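Long-range contacts in uncharacterized protein lp_0118 (Lactobacillus plantarum, PDB 3K2Y), which is of unknown function but carries a HIRAN domain and probably binds nucleic acid: residues 36-41 and 51-56; 46-51 and 70-75; 23-28 and 56-61; 10-15 and 94-99. One frame throughout, in Å; residues are numbered along the deposited sequence.

Contact 1: residues 36-41 and 51-56; sequences LLQRES and SVWTLQ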
loop_
_atom_site.group_PDB
_atom_site.type_symbol
_atom_site.label_atom_id
_atom_site.label_comp_id
_atom_site.label_asym_id
_atom_site.label_seq_id
_atom_site.Cartn_x
_atom_site.Cartn_y
_atom_site.Cartn_z
ATOM N N LEU A 36 -9.221 -3.534 15.851
ATOM C CA LEU A 36 -9.808 -2.327 15.293
ATOM C C LEU A 36 -9.580 -2.218 13.781
ATOM O O LEU A 36 -8.563 -2.678 13.259
ATOM C CB LEU A 36 -9.224 -1.102 16.001
ATOM C CG LEU A 36 -9.381 -1.059 17.527
ATOM C CD1 LEU A 36 -8.588 0.104 18.084
ATOM C CD2 LEU A 36 -10.849 -0.931 17.908
ATOM N N LEU A 37 -10.536 -1.610 13.086
ATOM C CA LEU A 37 -10.440 -1.429 11.642
ATOM C C LEU A 37 -10.312 0.044 11.276
ATOM O O LEU A 37 -10.896 0.913 11.925
ATOM C CB LEU A 37 -11.664 -2.027 10.947
ATOM C CG LEU A 37 -11.620 -3.492 10.504
ATOM C CD1 LEU A 37 -11.180 -4.384 11.647
ATOM C CD2 LEU A 37 -13.000 -3.896 10.004
ATOM N N GLN A 38 -9.539 0.317 10.229
ATOM C CA GLN A 38 -9.329 1.678 9.772
ATOM C C GLN A 38 -9.407 1.771 8.258
ATOM O O GLN A 38 -8.658 1.105 7.540
ATOM C CB GLN A 38 -7.964 2.189 10.230
ATOM C CG GLN A 38 -7.739 3.664 9.932
ATOM C CD GLN A 38 -6.370 4.148 10.371
ATOM O OE1 GLN A 38 -5.365 3.923 9.689
ATOM N NE2 GLN A 38 -6.319 4.807 11.524
ATOM N N ARG A 39 -10.322 2.606 7.783
ATOM C CA ARG A 39 -10.506 2.818 6.361
ATOM C C ARG A 39 -9.436 3.789 5.868
ATOM O O ARG A 39 -9.219 4.846 6.462
ATOM C CB ARG A 39 -11.896 3.405 6.096
ATOM C CG ARG A 39 -12.205 3.614 4.628
ATOM C CD ARG A 39 -12.346 2.285 3.901
ATOM N NE ARG A 39 -12.005 2.393 2.484
ATOM C CZ ARG A 39 -12.638 3.180 1.623
ATOM N NH1 ARG A 39 -13.648 3.931 2.031
ATOM N NH2 ARG A 39 -12.263 3.220 0.356
ATOM N N GLU A 40 -8.760 3.425 4.783
ATOM C CA GLU A 40 -7.728 4.288 4.224
ATOM C C GLU A 40 -8.014 4.509 2.740
ATOM O O GLU A 40 -7.364 3.925 1.875
ATOM C CB GLU A 40 -6.346 3.654 4.414
ATOM C CG GLU A 40 -6.091 3.152 5.824
ATOM C CD GLU A 40 -4.677 2.624 6.023
ATOM O OE1 GLU A 40 -4.117 2.037 5.075
ATOM O OE2 GLU A 40 -4.133 2.785 7.138
ATOM N N SER A 41 -9.002 5.350 2.448
ATOM C CA SER A 41 -9.362 5.622 1.063
ATOM C C SER A 41 -8.256 6.406 0.373
ATOM O O SER A 41 -8.297 6.603 -0.838
ATOM C CB SER A 41 -10.678 6.403 0.987
ATOM O OG SER A 41 -10.508 7.748 1.395
ATOM N N SER A 51 -6.831 -1.078 6.821
ATOM C CA SER A 51 -5.794 -1.624 7.682
ATOM C C SER A 51 -6.409 -2.168 8.968
ATOM O O SER A 51 -7.465 -1.712 9.416
ATOM C CB SER A 51 -4.733 -0.561 8.002
ATOM O OG SER A 51 -5.306 0.668 8.419
ATOM N N VAL A 52 -5.748 -3.165 9.544
ATOM C CA VAL A 52 -6.210 -3.793 10.770
ATOM C C VAL A 52 -5.263 -3.421 11.909
ATOM O O VAL A 52 -4.058 -3.255 11.697
ATOM C CB VAL A 52 -6.264 -5.328 10.607
ATOM C CG1 VAL A 52 -6.887 -5.971 11.844
ATOM C CG2 VAL A 52 -7.062 -5.679 9.352
ATOM N N TRP A 53 -5.810 -3.275 13.112
ATOM C CA TRP A 53 -5.002 -2.898 14.261
ATOM C C TRP A 53 -5.425 -3.587 15.553
ATOM O O TRP A 53 -6.546 -4.084 15.673
ATOM C CB TRP A 53 -5.063 -1.384 14.469
ATOM C CG TRP A 53 -4.728 -0.578 13.255
ATOM C CD1 TRP A 53 -5.483 -0.442 12.125
ATOM C CD2 TRP A 53 -3.561 0.225 13.056
ATOM N NE1 TRP A 53 -4.860 0.397 11.236
ATOM C CE2 TRP A 53 -3.678 0.822 11.779
ATOM C CE3 TRP A 53 -2.425 0.500 13.832
ATOM C CZ2 TRP A 53 -2.703 1.680 11.260
ATOM C CZ3 TRP A 53 -1.453 1.354 13.316
ATOM C CH2 TRP A 53 -1.599 1.934 12.041
ATOM N N THR A 54 -4.506 -3.609 16.514
ATOM C CA THR A 54 -4.748 -4.203 17.821
ATOM C C THR A 54 -5.460 -3.164 18.674
ATOM O O THR A 54 -5.481 -1.980 18.329
ATOM C CB THR A 54 -3.423 -4.583 18.514
ATOM O OG1 THR A 54 -2.800 -5.652 17.794
ATOM C CG2 THR A 54 -3.671 -5.031 19.947
ATOM N N LEU A 55 -6.048 -3.600 19.782
ATOM C CA LEU A 55 -6.745 -2.676 20.668
ATOM C C LEU A 55 -5.761 -1.653 21.220
ATOM O O LEU A 55 -6.156 -0.570 21.641
ATOM C CB LEU A 55 -7.416 -3.435 21.819
ATOM C CG LEU A 55 -8.584 -4.343 21.429
ATOM C CD1 LEU A 55 -9.173 -4.986 22.677
ATOM C CD2 LEU A 55 -9.644 -3.524 20.688
ATOM N N GLN A 56 -4.477 -2.010 21.218
ATOM C CA GLN A 56 -3.426 -1.122 21.706
ATOM C C GLN A 56 -2.958 -0.213 20.577
ATOM O O GLN A 56 -2.088 0.634 20.767
ATOM C CB GLN A 56 -2.243 -1.931 22.255
ATOM C CG GLN A 56 -2.429 -2.418 23.695
ATOM C CD GLN A 56 -3.684 -3.259 23.881
ATOM O OE1 GLN A 56 -3.828 -4.324 23.276
ATOM N NE2 GLN A 56 -4.599 -2.783 24.719
#
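E40 and S51 meet through complementary turns of their side chains: E40 holds CG beside its own backbone N and runs out extended from there (chi2 -176°), while S51 sets OG between its backbone N and carbonyl carbon (chi1 48°), where it faces the glutamate. S51 OG donates to E40 OE2 over 2.7 Å, arriving from above the carboxylate plane. S51 OG in turn accepts the indole N-H of W53, 2.9 Å from W53 NE1 and near the ring plane. Q38 joins this face through its aliphatic base, Q38 CB lying 3.7 Å from W53 NE1. Beneath these groups the strands form an antiparallel hairpin. L36 and W53 make one hydrogen-bonded pair, L36 N to W53 O at 2.7 Å and W53 N to L36 O at 2.8 Å. Q38 and S51 make the next, with Q38 N 3.0 Å from S51 O. Between them the non-hydrogen-bonded pair L37 and V52 turns to the other face, toward L99 and L97 of strand 96-103. Further along the chain, L55 comes back so that L55 CD2 lies 4.0 Å from L36 CD2, the two side chains crossing nearly at right angles. The other carboxylate oxygen, E40 OE1, is hydrogen-bonded to the hydroxyl of Y62. With E40 replaced by an alanine, the hydroxyls of S51 and Y62 would probably lose their shared buried partner. S51 OG both donates to the carboxylate and accepts from the indole, so the buried hydroxyl relays between W53 and E40 across the hairpin.

Contact 2: residues 46-51 and 70-75; sequences DDNAIS and PYATLM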
loop_
_atom_site.group_PDB
_atom_site.type_symbol
_atom_site.label_atom_id
_atom_site.label_comp_id
_atom_site.label_asym_id
_atom_site.label_seq_id
_atom_site.Cartn_x
_atom_site.Cartn_y
_atom_site.Cartn_z
ATOM N N ASP A 46 -4.321 1.127 -2.921
ATOM C CA ASP A 46 -5.696 0.644 -3.015
ATOM C C ASP A 46 -6.647 1.625 -2.338
ATOM O O ASP A 46 -6.590 1.813 -1.123
ATOM C CB ASP A 46 -5.807 -0.722 -2.331
ATOM C CG ASP A 46 -7.134 -1.409 -2.599
ATOM O OD1 ASP A 46 -8.104 -0.720 -2.979
ATOM O OD2 ASP A 46 -7.208 -2.643 -2.416
ATOM N N ASP A 47 -7.530 2.239 -3.117
ATOM C CA ASP A 47 -8.477 3.197 -2.556
ATOM C C ASP A 47 -9.535 2.509 -1.695
ATOM O O ASP A 47 -10.325 3.173 -1.034
ATOM C CB ASP A 47 -9.146 4.005 -3.676
ATOM C CG ASP A 47 -10.078 3.167 -4.530
ATOM O OD1 ASP A 47 -9.957 1.926 -4.526
ATOM O OD2 ASP A 47 -10.930 3.759 -5.224
ATOM N N ASN A 48 -9.540 1.182 -1.699
ATOM C CA ASN A 48 -10.502 0.417 -0.906
ATOM C C ASN A 48 -9.848 -0.177 0.328
ATOM O O ASN A 48 -10.486 -0.899 1.099
ATOM C CB ASN A 48 -11.108 -0.707 -1.745
ATOM C CG ASN A 48 -12.209 -0.218 -2.661
ATOM O OD1 ASN A 48 -12.194 -0.491 -3.855
ATOM N ND2 ASN A 48 -13.177 0.501 -2.102
ATOM N N ALA A 49 -8.570 0.147 0.499
ATOM C CA ALA A 49 -7.764 -0.331 1.613
ATOM C C ALA A 49 -8.419 -0.179 2.979
ATOM O O ALA A 49 -9.144 0.785 3.243
ATOM C CB ALA A 49 -6.416 0.381 1.617
ATOM N N ILE A 50 -8.141 -1.158 3.834
ATOM C CA ILE A 50 -8.632 -1.193 5.201
ATOM C C ILE A 50 -7.562 -1.872 6.044
ATOM O O ILE A 50 -7.393 -3.093 5.976
ATOM C CB ILE A 50 -9.924 -2.019 5.350
ATOM C CG1 ILE A 50 -11.045 -1.427 4.504
ATOM C CG2 ILE A 50 -10.352 -2.031 6.809
ATOM C CD1 ILE A 50 -12.287 -2.302 4.483
ATOM N N SER A 51 -6.831 -1.078 6.821
ATOM C CA SER A 51 -5.794 -1.624 7.682
ATOM C C SER A 51 -6.409 -2.168 8.968
ATOM O O SER A 51 -7.465 -1.712 9.416
ATOM C CB SER A 51 -4.733 -0.561 8.002
ATOM O OG SER A 51 -5.306 0.668 8.419
ATOM N N PRO A 70 -16.567 -4.784 -0.589
ATOM C CA PRO A 70 -17.766 -4.804 0.260
ATOM C C PRO A 70 -17.689 -3.972 1.539
ATOM O O PRO A 70 -18.485 -3.056 1.747
ATOM C CB PRO A 70 -17.956 -6.293 0.562
ATOM C CG PRO A 70 -17.329 -6.971 -0.624
ATOM C CD PRO A 70 -16.076 -6.155 -0.817
ATOM N N TYR A 71 -16.730 -4.305 2.395
ATOM C CA TYR A 71 -16.566 -3.610 3.663
ATOM C C TYR A 71 -16.163 -2.153 3.474
ATOM O O TYR A 71 -16.548 -1.284 4.263
ATOM C CB TYR A 71 -15.548 -4.364 4.512
ATOM C CG TYR A 71 -15.925 -5.815 4.676
ATOM C CD1 TYR A 71 -17.031 -6.181 5.444
ATOM C CD2 TYR A 71 -15.211 -6.820 4.027
ATOM C CE1 TYR A 71 -17.417 -7.507 5.559
ATOM C CE2 TYR A 71 -15.590 -8.154 4.135
ATOM C CZ TYR A 71 -16.691 -8.488 4.904
ATOM O OH TYR A 71 -17.066 -9.804 5.026
ATOM N N ALA A 72 -15.400 -1.892 2.417
ATOM C CA ALA A 72 -14.960 -0.538 2.108
ATOM C C ALA A 72 -16.184 0.338 1.862
ATOM O O ALA A 72 -16.241 1.482 2.311
ATOM C CB ALA A 72 -14.068 -0.547 0.875
ATOM N N THR A 73 -17.163 -0.215 1.153
ATOM C CA THR A 73 -18.393 0.509 0.847
ATOM C C THR A 73 -19.226 0.729 2.110
ATOM O O THR A 73 -19.772 1.813 2.322
ATOM C CB THR A 73 -19.246 -0.256 -0.191
ATOM O OG1 THR A 73 -18.455 -0.518 -1.357
ATOM C CG2 THR A 73 -20.470 0.566 -0.591
ATOM N N LEU A 74 -19.318 -0.300 2.952
ATOM C CA LEU A 74 -20.080 -0.195 4.196
ATOM C C LEU A 74 -19.506 0.857 5.135
ATOM O O LEU A 74 -20.254 1.608 5.764
ATOM C CB LEU A 74 -20.117 -1.541 4.922
ATOM C CG LEU A 74 -20.846 -2.685 4.218
ATOM C CD1 LEU A 74 -20.801 -3.932 5.093
ATOM C CD2 LEU A 74 -22.287 -2.276 3.936
ATOM N N MET A 75 -18.179 0.904 5.241
ATOM C CA MET A 75 -17.519 1.863 6.117
ATOM C C MET A 75 -17.719 3.289 5.609
ATOM O O MET A 75 -17.807 4.227 6.402
ATOM C CB MET A 75 -16.017 1.522 6.254
ATOM C CG MET A 75 -15.747 0.281 7.126
ATOM S SD MET A 75 -14.059 -0.445 7.125
ATOM C CE MET A 75 -13.232 0.572 8.348
HETATM O O HOH W 1 -16.196 0.825 -2.283
#
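I50 reaches toward the helix and slants across M75, with its CD1 tip against the sulfur: I50 CD1 lies 3.7 Å from M75 SD. With CG1 beside its backbone N (chi1 -61°), the isoleucine sends CD1 on to the helix backbone, 3.8 Å from A72 N, and to the base of the tyrosine, 3.9 Å from Y71 CB. Its other branch also faces the thioether, I50 CG2 to M75 SD being 4.0 Å. M75 bends at its last torsion. N48 meets the helix next to this patch, its amide ND2 3.3 Å from A72 CB. A water accepts weakly from N48 ND2 and donates to T73 OG1. N48 is placed by a type I turn from D46 to A49, within which D46 OD1 accepts from N48 N at 2.7 Å, an Asx turn. A glycine in place of I50 would probably open a gap between the strand and the helix where CD1 and CG2 now meet M75 and A72, leaving the thioether freer to turn. Helix 68-76 thus lies against strand 50-53 at I50, with R39 of strand 34-39 touching I50, N48, A72 and M75, while the ring of Y71 leads off to L8 and V11 of strand 4-14.

Contact 3: residues 23-28 and 56-61; sequences VATLTT and QHAKLG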
loop_
_atom_site.group_PDB
_atom_site.type_symbol
_atom_site.label_atom_id
_atom_site.label_comp_id
_atom_site.label_asym_id
_atom_site.label_seq_id
_atom_site.Cartn_x
_atom_site.Cartn_y
_atom_site.Cartn_z
ATOM N N VAL A 23 6.375 -8.730 14.397
ATOM C CA VAL A 23 6.661 -9.902 15.223
ATOM C C VAL A 23 6.188 -9.780 16.678
ATOM O O VAL A 23 5.554 -10.694 17.210
ATOM C CB VAL A 23 8.176 -10.230 15.203
ATOM C CG1 VAL A 23 8.983 -9.041 15.692
ATOM C CG2 VAL A 23 8.451 -11.451 16.055
ATOM N N ALA A 24 6.489 -8.653 17.316
ATOM C CA ALA A 24 6.092 -8.435 18.702
ATOM C C ALA A 24 4.600 -8.139 18.831
ATOM O O ALA A 24 3.965 -8.537 19.809
ATOM C CB ALA A 24 6.905 -7.292 19.304
ATOM N N THR A 25 4.047 -7.440 17.842
ATOM C CA THR A 25 2.632 -7.084 17.849
ATOM C C THR A 25 1.720 -8.306 17.779
ATOM O O THR A 25 0.660 -8.330 18.407
ATOM C CB THR A 25 2.299 -6.127 16.688
ATOM O OG1 THR A 25 2.965 -4.877 16.905
ATOM C CG2 THR A 25 0.796 -5.888 16.597
ATOM N N LEU A 26 2.125 -9.319 17.021
ATOM C CA LEU A 26 1.322 -10.532 16.916
ATOM C C LEU A 26 1.293 -11.211 18.283
ATOM O O LEU A 26 0.601 -12.210 18.483
ATOM C CB LEU A 26 1.915 -11.489 15.875
ATOM C CG LEU A 26 1.948 -11.032 14.412
ATOM C CD1 LEU A 26 2.479 -12.166 13.544
ATOM C CD2 LEU A 26 0.554 -10.630 13.954
ATOM N N THR A 27 2.051 -10.652 19.223
ATOM C CA THR A 27 2.127 -11.184 20.577
ATOM C C THR A 27 1.080 -10.521 21.466
ATOM O O THR A 27 0.575 -11.133 22.402
ATOM C CB THR A 27 3.520 -10.939 21.196
ATOM O OG1 THR A 27 4.535 -11.363 20.277
ATOM C CG2 THR A 27 3.667 -11.717 22.496
ATOM N N THR A 28 0.761 -9.264 21.173
ATOM C CA THR A 28 -0.235 -8.531 21.950
ATOM C C THR A 28 -1.640 -8.936 21.511
ATOM O O THR A 28 -2.630 -8.299 21.880
ATOM C CB THR A 28 -0.081 -7.000 21.771
ATOM O OG1 THR A 28 -0.396 -6.634 20.422
ATOM C CG2 THR A 28 1.346 -6.572 22.085
ATOM N N GLN A 56 -4.477 -2.010 21.218
ATOM C CA GLN A 56 -3.426 -1.122 21.706
ATOM C C GLN A 56 -2.958 -0.213 20.577
ATOM O O GLN A 56 -2.088 0.634 20.767
ATOM C CB GLN A 56 -2.243 -1.931 22.255
ATOM C CG GLN A 56 -2.429 -2.418 23.695
ATOM C CD GLN A 56 -3.684 -3.259 23.881
ATOM O OE1 GLN A 56 -3.828 -4.324 23.276
ATOM N NE2 GLN A 56 -4.599 -2.783 24.719
ATOM N N HIS A 57 -3.547 -0.408 19.401
ATOM C CA HIS A 57 -3.234 0.394 18.230
ATOM C C HIS A 57 -1.887 0.083 17.588
ATOM O O HIS A 57 -1.084 0.978 17.335
ATOM C CB HIS A 57 -3.321 1.876 18.591
ATOM C CG HIS A 57 -4.667 2.285 19.094
ATOM N ND1 HIS A 57 -5.775 2.357 18.278
ATOM C CD2 HIS A 57 -5.096 2.601 20.339
ATOM C CE1 HIS A 57 -6.829 2.699 18.998
ATOM N NE2 HIS A 57 -6.444 2.852 20.252
ATOM N N ALA A 58 -1.653 -1.198 17.327
ATOM C CA ALA A 58 -0.429 -1.645 16.677
ATOM C C ALA A 58 -0.888 -2.267 15.367
ATOM O O ALA A 58 -1.721 -3.174 15.364
ATOM C CB ALA A 58 0.287 -2.679 17.539
ATOM N N LYS A 59 -0.352 -1.777 14.254
ATOM C CA LYS A 59 -0.748 -2.279 12.946
ATOM C C LYS A 59 -0.458 -3.763 12.764
ATOM O O LYS A 59 0.583 -4.261 13.188
ATOM C CB LYS A 59 -0.059 -1.474 11.847
ATOM C CG LYS A 59 -0.655 -1.684 10.471
ATOM C CD LYS A 59 -0.053 -0.728 9.466
ATOM C CE LYS A 59 -0.843 -0.734 8.167
ATOM N NZ LYS A 59 -0.310 0.258 7.193
ATOM N N LEU A 60 -1.400 -4.459 12.134
ATOM C CA LEU A 60 -1.285 -5.888 11.871
ATOM C C LEU A 60 -1.207 -6.165 10.380
ATOM O O LEU A 60 -0.636 -7.171 9.956
ATOM C CB LEU A 60 -2.488 -6.632 12.452
ATOM C CG LEU A 60 -2.457 -7.035 13.926
ATOM C CD1 LEU A 60 -2.095 -5.848 14.783
ATOM C CD2 LEU A 60 -3.812 -7.583 14.321
ATOM N N GLY A 61 -1.796 -5.274 9.585
ATOM C CA GLY A 61 -1.782 -5.447 8.145
ATOM C C GLY A 61 -2.995 -4.846 7.464
ATOM O O GLY A 61 -3.463 -3.777 7.847
#
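T25 meets A58 and L60 mainly through its methyl. Its first torsion (chi1 -66°) puts CG2 opposite the backbone N and OG1 beside it, and both branches reach the alanine: T25 CG2 is 3.4 Å from A58 CB, and T25 OG1 is 3.5 Å from the same carbon. The methyl also touches the K59 carbonyl, T25 CG2 to K59 O being 3.8 Å. L60 comes slantwise to T25 and ends beside that methyl, although L60 CD1 is too close to A58 O in the model, which makes its exact place doubtful. This is where the short helix 22-25 and the turn after it pack on the approach to strand 59-63 of the closed antiparallel barrel, in which the backbones of L60 and G61 are hydrogen-bonded to V52 of the neighbouring strand 50-53. A type I turn runs from T25 to T28. There T25 O is gripped twice, by T28 N at 2.9 Å and by T28 OG1 at 2.8 Å, the hydroxyl donating onto a lone pair in the carbonyl plane. The rotation of T28 (chi1 67°) sets OG1 where it can turn back to that oxygen. K59 points away from the helix with a fully extended chain, and its NZ is hydrogen-bonded to the hydroxyl of Y62; L60 also touches L95.

Contact 4: residues 10-15 and 94-99; sequences TVTVVG and HLELML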
loop_
_atom_site.group_PDB
_atom_site.type_symbol
_atom_site.label_atom_id
_atom_site.label_comp_id
_atom_site.label_asym_id
_atom_site.label_seq_id
_atom_site.Cartn_x
_atom_site.Cartn_y
_atom_site.Cartn_z
ATOM N N THR A 10 -15.958 -13.626 7.315
ATOM C CA THR A 10 -14.558 -13.750 7.684
ATOM C C THR A 10 -13.639 -13.215 6.597
ATOM O O THR A 10 -13.957 -13.280 5.411
ATOM C CB THR A 10 -14.185 -15.217 7.956
ATOM O OG1 THR A 10 -14.579 -16.023 6.841
ATOM C CG2 THR A 10 -14.876 -15.717 9.209
ATOM N N VAL A 11 -12.496 -12.678 7.010
ATOM C CA VAL A 11 -11.525 -12.142 6.067
ATOM C C VAL A 11 -10.112 -12.509 6.502
ATOM O O VAL A 11 -9.883 -12.909 7.646
ATOM C CB VAL A 11 -11.621 -10.594 5.950
ATOM C CG1 VAL A 11 -12.991 -10.189 5.435
ATOM C CG2 VAL A 11 -11.344 -9.952 7.291
ATOM N N THR A 12 -9.169 -12.376 5.577
ATOM C CA THR A 12 -7.777 -12.680 5.865
ATOM C C THR A 12 -7.005 -11.372 5.924
ATOM O O THR A 12 -7.307 -10.433 5.187
ATOM C CB THR A 12 -7.165 -13.567 4.769
ATOM O OG1 THR A 12 -7.992 -14.724 4.573
ATOM C CG2 THR A 12 -5.763 -14.009 5.169
ATOM N N VAL A 13 -6.017 -11.309 6.810
ATOM C CA VAL A 13 -5.203 -10.111 6.953
ATOM C C VAL A 13 -3.833 -10.369 6.340
ATOM O O VAL A 13 -3.080 -11.221 6.811
ATOM C CB VAL A 13 -5.027 -9.718 8.435
ATOM C CG1 VAL A 13 -4.315 -8.385 8.533
ATOM C CG2 VAL A 13 -6.381 -9.644 9.122
ATOM N N VAL A 14 -3.518 -9.626 5.285
ATOM C CA VAL A 14 -2.247 -9.771 4.592
ATOM C C VAL A 14 -1.344 -8.570 4.839
ATOM O O VAL A 14 -1.709 -7.643 5.570
ATOM C CB VAL A 14 -2.467 -9.912 3.073
ATOM C CG1 VAL A 14 -3.346 -11.116 2.789
ATOM C CG2 VAL A 14 -3.112 -8.651 2.521
ATOM N N GLY A 15 -0.163 -8.600 4.227
ATOM C CA GLY A 15 0.784 -7.509 4.367
ATOM C C GLY A 15 1.594 -7.461 5.650
ATOM O O GLY A 15 2.291 -6.475 5.894
ATOM N N HIS A 94 0.038 -15.671 9.874
ATOM C CA HIS A 94 -1.280 -15.760 9.256
ATOM C C HIS A 94 -2.262 -15.024 10.163
ATOM O O HIS A 94 -1.955 -14.756 11.325
ATOM C CB HIS A 94 -1.692 -17.228 9.102
ATOM C CG HIS A 94 -2.918 -17.432 8.265
ATOM N ND1 HIS A 94 -2.922 -17.277 6.895
ATOM C CD2 HIS A 94 -4.183 -17.777 8.607
ATOM C CE1 HIS A 94 -4.136 -17.519 6.429
ATOM N NE2 HIS A 94 -4.918 -17.825 7.447
ATOM N N LEU A 95 -3.434 -14.685 9.640
ATOM C CA LEU A 95 -4.418 -13.971 10.443
ATOM C C LEU A 95 -5.750 -13.873 9.727
ATOM O O LEU A 95 -5.847 -13.278 8.654
ATOM C CB LEU A 95 -3.925 -12.553 10.756
ATOM C CG LEU A 95 -4.084 -12.013 12.181
ATOM C CD1 LEU A 95 -3.970 -10.497 12.155
ATOM C CD2 LEU A 95 -5.427 -12.423 12.756
ATOM N N GLU A 96 -6.777 -14.464 10.330
ATOM C CA GLU A 96 -8.120 -14.425 9.774
ATOM C C GLU A 96 -9.053 -13.844 10.833
ATOM O O GLU A 96 -8.802 -13.972 12.035
ATOM C CB GLU A 96 -8.564 -15.828 9.349
ATOM C CG GLU A 96 -7.758 -16.385 8.181
ATOM C CD GLU A 96 -8.300 -17.706 7.658
ATOM O OE1 GLU A 96 -9.495 -17.762 7.290
ATOM O OE2 GLU A 96 -7.524 -18.686 7.604
ATOM N N LEU A 97 -10.121 -13.189 10.392
ATOM C CA LEU A 97 -11.051 -12.571 11.329
ATOM C C LEU A 97 -12.498 -12.746 10.899
ATOM O O LEU A 97 -12.783 -13.016 9.736
ATOM C CB LEU A 97 -10.798 -11.060 11.416
ATOM C CG LEU A 97 -9.403 -10.436 11.325
ATOM C CD1 LEU A 97 -9.565 -8.934 11.054
ATOM C CD2 LEU A 97 -8.613 -10.678 12.615
ATOM N N MET A 98 -13.404 -12.583 11.860
ATOM C CA MET A 98 -14.837 -12.629 11.597
ATOM C C MET A 98 -15.241 -11.178 11.818
ATOM O O MET A 98 -15.151 -10.670 12.931
ATOM C CB MET A 98 -15.571 -13.538 12.590
ATOM C CG MET A 98 -17.103 -13.407 12.548
ATOM S SD MET A 98 -17.847 -13.497 10.890
ATOM C CE MET A 98 -17.734 -15.241 10.586
ATOM N N LEU A 99 -15.650 -10.501 10.754
ATOM C CA LEU A 99 -16.027 -9.103 10.866
ATOM C C LEU A 99 -17.431 -8.925 11.421
ATOM O O LEU A 99 -18.323 -9.742 11.168
ATOM C CB LEU A 99 -15.903 -8.412 9.504
ATOM C CG LEU A 99 -14.496 -8.413 8.897
ATOM C CD1 LEU A 99 -14.508 -7.607 7.607
ATOM C CD2 LEU A 99 -13.486 -7.824 9.881
#
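V11 and L97 form the hydrogen-bonded pair of an antiparallel ladder whose strands, 10-14 and 96-99, approach to 4.5 Å between axes with their directions 143° apart. L97 N reaches V11 O at 2.8 Å in the carbonyl plane, V11 N returns a bond to L97 O, whose place in the model is less sure, and V13 N adds a third to L95 O at 2.7 Å. T10 with M98 and T12 with E96 are the non-hydrogen-bonded pairs. V11, V13 and L97 share one face with the ends of L95 and L99. V11 crosses L99 at about a right angle, V11 CG1 being 3.7 Å from L99 CD1. V13 is held by two leucines: V13 CB sits 3.8 Å from L95 CB, and V13 CG2 lies obliquely 3.8 Å from L97 CD1. On the other face T12 and E96 run side by side in the same direction, while M98, bent along its chain, slants over T10 with its methyl near T10 CG2. H94, its CG opposite the backbone N (chi1 -170°), swings its ring to that face and donates from H94 NE2 to E96 OE2 at 2.7 Å; the bond lies in the imidazole plane and meets the anti side of the carboxylate, which restrains the turn of the ring. The methyl T12 CG2 stands 4.1 Å from H94 CE1. On its other edge strand 4-14 pairs with strand 59-63, and strand 96-103 with strand 80-87. Pairing the first strand of the chain with the last in this way closes the six-stranded antiparallel barrel of this HIRAN domain.

In the fold
Contacts 1, 2 and 3 are nested along the chain inside the loop closed by contact 4. Contacts 1 and 2, with centres about 11 Å apart, share S51, and the backbone of E40 is probably hydrogen-bonded to A49 between them. Contact 3, also about 11 Å from contact 1 between centres, shares Q56 with it. Contacts 2 and 3, about 21 Å apart between centres, lie on opposite sides of the chain's centre. Contact 4, its centre about 12 Å from that of contact 1 and about 14 Å from those of contacts 2 and 3, meets all three: V13 CG1 lies 3.9 Å from V52 CG2 and 3.9 Å from G61 CA, and Y71 CE1 is 3.6 Å from L99 CD1.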